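Local structure of metallo-beta-lactamase family protein (Thermus thermophilus, 2ZO4) at residues F214-D219 with L247-H251; L271-F276 with A288-T292. The protein is a metallo-beta-lactamase superfamily protein with two zinc ions at its active site, probably a hydrolase, whose natural substrate is not established. One frame throughout, in Å; residues are numbered along the deposited sequence.

Contact 1: F214-D219 with L247-H251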
# COMPACT_ATOMS: atom_id res chain seq x y z
N PHE A 214 -11.58 -0.00 -0.06
CA PHE A 214 -10.84 0.13 1.19
C PHE A 214 -11.71 -0.19 2.39
O PHE A 214 -11.28 -0.89 3.30
CB PHE A 214 -10.23 1.53 1.34
CG PHE A 214 -9.35 1.69 2.55
CD1 PHE A 214 -8.06 1.16 2.56
CD2 PHE A 214 -9.81 2.37 3.67
CE1 PHE A 214 -7.24 1.31 3.68
CE2 PHE A 214 -8.99 2.52 4.80
CZ PHE A 214 -7.71 1.98 4.81
N LEU A 215 -12.93 0.33 2.39
CA LEU A 215 -13.86 0.11 3.49
C LEU A 215 -14.36 -1.34 3.54
O LEU A 215 -14.57 -1.89 4.62
CB LEU A 215 -15.03 1.12 3.43
CG LEU A 215 -14.64 2.60 3.58
CD1 LEU A 215 -15.80 3.54 3.24
CD2 LEU A 215 -14.10 2.91 4.98
N ARG A 216 -14.53 -1.96 2.38
CA ARG A 216 -14.89 -3.38 2.34
C ARG A 216 -13.74 -4.26 2.84
O ARG A 216 -13.96 -5.29 3.47
CB ARG A 216 -15.33 -3.79 0.93
CG ARG A 216 -15.79 -5.23 0.80
CD ARG A 216 -17.14 -5.32 0.10
NE ARG A 216 -18.25 -5.30 1.04
CZ ARG A 216 -18.88 -6.38 1.51
NH1 ARG A 216 -18.51 -7.60 1.12
NH2 ARG A 216 -19.88 -6.25 2.37
N SER A 217 -12.50 -3.83 2.56
CA SER A 217 -11.31 -4.55 3.03
C SER A 217 -11.18 -4.49 4.55
O SER A 217 -10.85 -5.48 5.18
CB SER A 217 -10.05 -4.00 2.35
OG SER A 217 -10.08 -4.26 0.96
N LEU A 218 -11.47 -3.32 5.12
CA LEU A 218 -11.51 -3.14 6.57
C LEU A 218 -12.55 -4.05 7.22
O LEU A 218 -12.29 -4.62 8.28
CB LEU A 218 -11.80 -1.68 6.94
CG LEU A 218 -10.85 -0.55 6.52
CD1 LEU A 218 -11.44 0.79 6.90
CD2 LEU A 218 -9.45 -0.72 7.12
N ASP A 219 -13.72 -4.16 6.59
CA ASP A 219 -14.77 -5.09 7.04
C ASP A 219 -14.26 -6.52 7.06
O ASP A 219 -14.46 -7.24 8.04
CB ASP A 219 -15.99 -5.01 6.11
CG ASP A 219 -16.94 -3.88 6.47
OD1 ASP A 219 -17.22 -3.67 7.68
OD2 ASP A 219 -17.42 -3.20 5.54
N LEU A 247 -10.81 2.83 11.78
CA LEU A 247 -10.49 3.37 10.46
C LEU A 247 -11.74 3.58 9.61
O LEU A 247 -11.79 4.48 8.78
CB LEU A 247 -9.48 2.48 9.73
CG LEU A 247 -8.04 2.57 10.25
CD1 LEU A 247 -7.18 1.47 9.66
CD2 LEU A 247 -7.45 3.94 9.97
N LYS A 248 -12.74 2.73 9.83
CA LYS A 248 -14.07 2.90 9.27
C LYS A 248 -14.64 4.24 9.71
O LYS A 248 -15.05 5.05 8.88
CB LYS A 248 -14.97 1.78 9.77
CG LYS A 248 -15.74 1.07 8.70
CD LYS A 248 -14.88 0.01 8.06
CE LYS A 248 -15.72 -1.05 7.40
NZ LYS A 248 -16.36 -0.62 6.12
N ALA A 249 -14.64 4.46 11.03
CA ALA A 249 -15.18 5.68 11.63
C ALA A 249 -14.40 6.92 11.20
O ALA A 249 -14.99 7.97 10.95
CB ALA A 249 -15.20 5.55 13.16
N HIS A 250 -13.08 6.77 11.11
CA HIS A 250 -12.19 7.82 10.63
C HIS A 250 -12.59 8.34 9.25
O HIS A 250 -12.74 9.54 9.06
CB HIS A 250 -10.74 7.31 10.60
CG HIS A 250 -9.77 8.27 9.98
ND1 HIS A 250 -9.41 9.45 10.60
CD2 HIS A 250 -9.09 8.23 8.81
CE1 HIS A 250 -8.54 10.10 9.83
NE2 HIS A 250 -8.34 9.38 8.74
N HIS A 251 -12.78 7.43 8.30
CA HIS A 251 -13.13 7.82 6.94
C HIS A 251 -14.55 8.37 6.84
O HIS A 251 -14.81 9.25 6.02
CB HIS A 251 -12.87 6.69 5.96
CG HIS A 251 -11.41 6.49 5.67
ND1 HIS A 251 -10.71 7.29 4.81
CD2 HIS A 251 -10.52 5.60 6.18
CE1 HIS A 251 -9.45 6.90 4.78
NE2 HIS A 251 -9.31 5.88 5.60

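Contact 2: L271-F276 with A288-T292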
# COMPACT_ATOMS: atom_id res chain seq x y z
N LEU A 271 -9.36 21.69 -1.99
CA LEU A 271 -9.98 20.88 -0.93
C LEU A 271 -8.95 20.08 -0.13
O LEU A 271 -9.06 19.96 1.09
CB LEU A 271 -11.03 19.95 -1.52
CG LEU A 271 -12.34 20.60 -1.98
CD1 LEU A 271 -13.13 19.63 -2.85
CD2 LEU A 271 -13.17 21.07 -0.79
N SER A 272 -7.94 19.56 -0.83
CA SER A 272 -6.90 18.73 -0.22
C SER A 272 -6.04 19.47 0.82
O SER A 272 -5.41 18.85 1.67
CB SER A 272 -6.00 18.10 -1.30
OG SER A 272 -5.23 19.08 -1.97
N LEU A 273 -6.03 20.80 0.73
CA LEU A 273 -5.27 21.63 1.67
C LEU A 273 -5.93 21.71 3.05
O LEU A 273 -5.25 21.88 4.06
CB LEU A 273 -5.07 23.05 1.11
CG LEU A 273 -4.32 23.24 -0.21
CD1 LEU A 273 -4.39 24.71 -0.63
CD2 LEU A 273 -2.87 22.77 -0.12
N HIS A 274 -7.26 21.60 3.07
CA HIS A 274 -8.03 21.73 4.30
C HIS A 274 -8.42 20.38 4.88
O HIS A 274 -8.53 20.22 6.09
CB HIS A 274 -9.28 22.58 4.06
CG HIS A 274 -9.00 24.02 3.79
ND1 HIS A 274 -9.85 25.03 4.21
CD2 HIS A 274 -7.97 24.63 3.16
CE1 HIS A 274 -9.35 26.20 3.83
NE2 HIS A 274 -8.22 25.99 3.19
N LEU A 275 -8.65 19.41 3.99
CA LEU A 275 -8.96 18.04 4.41
C LEU A 275 -7.71 17.39 5.01
O LEU A 275 -7.81 16.41 5.76
CB LEU A 275 -9.51 17.22 3.24
CG LEU A 275 -10.30 15.94 3.55
CD1 LEU A 275 -11.59 16.23 4.33
CD2 LEU A 275 -10.62 15.16 2.27
N PHE A 276 -6.55 17.95 4.69
CA PHE A 276 -5.26 17.51 5.24
C PHE A 276 -4.42 18.72 5.65
O PHE A 276 -3.49 19.11 4.92
CB PHE A 276 -4.52 16.64 4.22
CG PHE A 276 -5.20 15.33 3.94
CD1 PHE A 276 -4.90 14.20 4.69
CD2 PHE A 276 -6.14 15.22 2.92
CE1 PHE A 276 -5.53 12.98 4.43
CE2 PHE A 276 -6.78 14.01 2.65
CZ PHE A 276 -6.47 12.89 3.41
N ALA A 288 -2.15 13.70 -0.33
CA ALA A 288 -3.32 14.44 0.12
C ALA A 288 -4.31 14.67 -1.03
O ALA A 288 -5.51 14.48 -0.86
CB ALA A 288 -2.91 15.77 0.76
N PHE A 289 -3.79 15.07 -2.20
CA PHE A 289 -4.60 15.24 -3.40
C PHE A 289 -5.34 13.96 -3.82
O PHE A 289 -6.54 13.99 -4.07
CB PHE A 289 -3.75 15.74 -4.57
CG PHE A 289 -4.45 15.72 -5.91
CD1 PHE A 289 -5.21 16.80 -6.33
CD2 PHE A 289 -4.35 14.61 -6.75
CE1 PHE A 289 -5.86 16.79 -7.56
CE2 PHE A 289 -5.00 14.58 -7.98
CZ PHE A 289 -5.75 15.68 -8.39
N ALA A 290 -4.60 12.85 -3.92
CA ALA A 290 -5.16 11.58 -4.37
C ALA A 290 -6.19 11.02 -3.39
O ALA A 290 -7.19 10.43 -3.81
CB ALA A 290 -4.06 10.56 -4.63
N GLU A 291 -5.94 11.20 -2.09
CA GLU A 291 -6.88 10.81 -1.03
C GLU A 291 -8.17 11.63 -1.10
O GLU A 291 -9.27 11.08 -1.00
CB GLU A 291 -6.24 10.99 0.35
CG GLU A 291 -5.73 9.70 1.00
CD GLU A 291 -6.50 9.29 2.27
OE1 GLU A 291 -7.56 9.87 2.56
OE2 GLU A 291 -6.02 8.38 2.97
N THR A 292 -8.01 12.94 -1.27
CA THR A 292 -9.14 13.86 -1.40
C THR A 292 -9.99 13.51 -2.63
O THR A 292 -11.22 13.53 -2.55
CB THR A 292 -8.68 15.33 -1.45
OG1 THR A 292 -7.85 15.60 -0.31
CG2 THR A 292 -9.86 16.28 -1.46

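Contact 1: F214-D219 with L247-H251
F214 brings the CE2 corner of its ring to within 3.5 Å of NE2 of H251, the two rings lying obliquely with planes at 70°. With CG anti to the backbone N (chi1 -175°), the phenyl reaches over to helix 240-261; its side chain also lies about 4 Å from that of the zinc ligand H171. NE2 of H251 is hydrogen-bonded to S197 and ND1 to H295, which hold the imidazole from both nitrogens. L215 lays CD2 near CB of H251, one turn on from K248, while its carbonyl takes a second bond: NZ of K248 donates to O of L215 at 2.7 Å, coming from above the carbonyl plane, on the face opposite the helical N-H of D219. Segment 214-219 of helix 210-222, in the metallo-beta-lactamase family region, runs nearly antiparallel (156°) to segment 247-251 of the long helix 240-261 that leads to the C-terminal helices, their axes 10.3 Å apart. L218 sets CD1 3.8 Å from CB of L247, and its CB rests 3.7 Å from CD of K248, the L218 and K248 side chains sliding past each other in opposite directions. D219 meets the bent lysine with OD2, 2.8 Å from NZ, a salt bridge whose hydrogen bond is weak.

Contact 2: L271-F276 with A288-T292
A288 packs its CB against F276, 3.9 Å from the phenylalanine CB, and its CA sits over one face of that ring, offset toward the rim. The A288 carbonyl oxygen also borders S272, 3.7 Å from its CB. F289 points CB away, and its ring meets that of F117; its CA lies 3.8 Å from CB of S272, the pair whose CA atoms are nearest across the segments, while OG of S272 bonds back to the carbonyl of W269. Segments 271-275 and 288-292 of helices 268-275 and 286-301 cross almost perpendicularly, at 96° with axes 8.7 Å apart, both in the family region of the metallo-beta-lactamase-like C-terminal domain; small residues such as S272 and A288 at the crossing are compatible with this close approach. E291 comes at the edge of the F276 ring, OE1 lying 3.3 Å from CZ and near the ring plane, with carboxylate and ring turned 83° apart. OE2 is bonded to the backbone N of V200, whereas the buried OE1 has no hydrogen-bonding partner in the model and lies beside the C-H edge of the F276 ring. T292 directs OG1, beside its backbone N (chi1 -54°), back to O of A288 at 2.7 Å; OG1 of T292 also lies 3.3 Å from CB of S272, and CG2 meets CB of L271 at 3.9 Å.

Overall arrangement
Both contacts join helices, but at different points of the fold. Contact 1 joins helix 210-222 to helix 240-261 and is partly buried, with a lysine reaching a carbonyl and a carboxylate at its more exposed side and the rings, L218 and L247 inside. Contact 2 lies wholly within the C-terminal family region and is buried; its two segments share van der Waals contacts alone, its polar groups being satisfied mostly within their own helix or by loops. The segments run nearly antiparallel in contact 1 and almost at right angles in contact 2. The two touch where CE1 of H251 packs 4.1 Å from OE2 of E291, whose side chain is about 10 Å from a bound zinc ion.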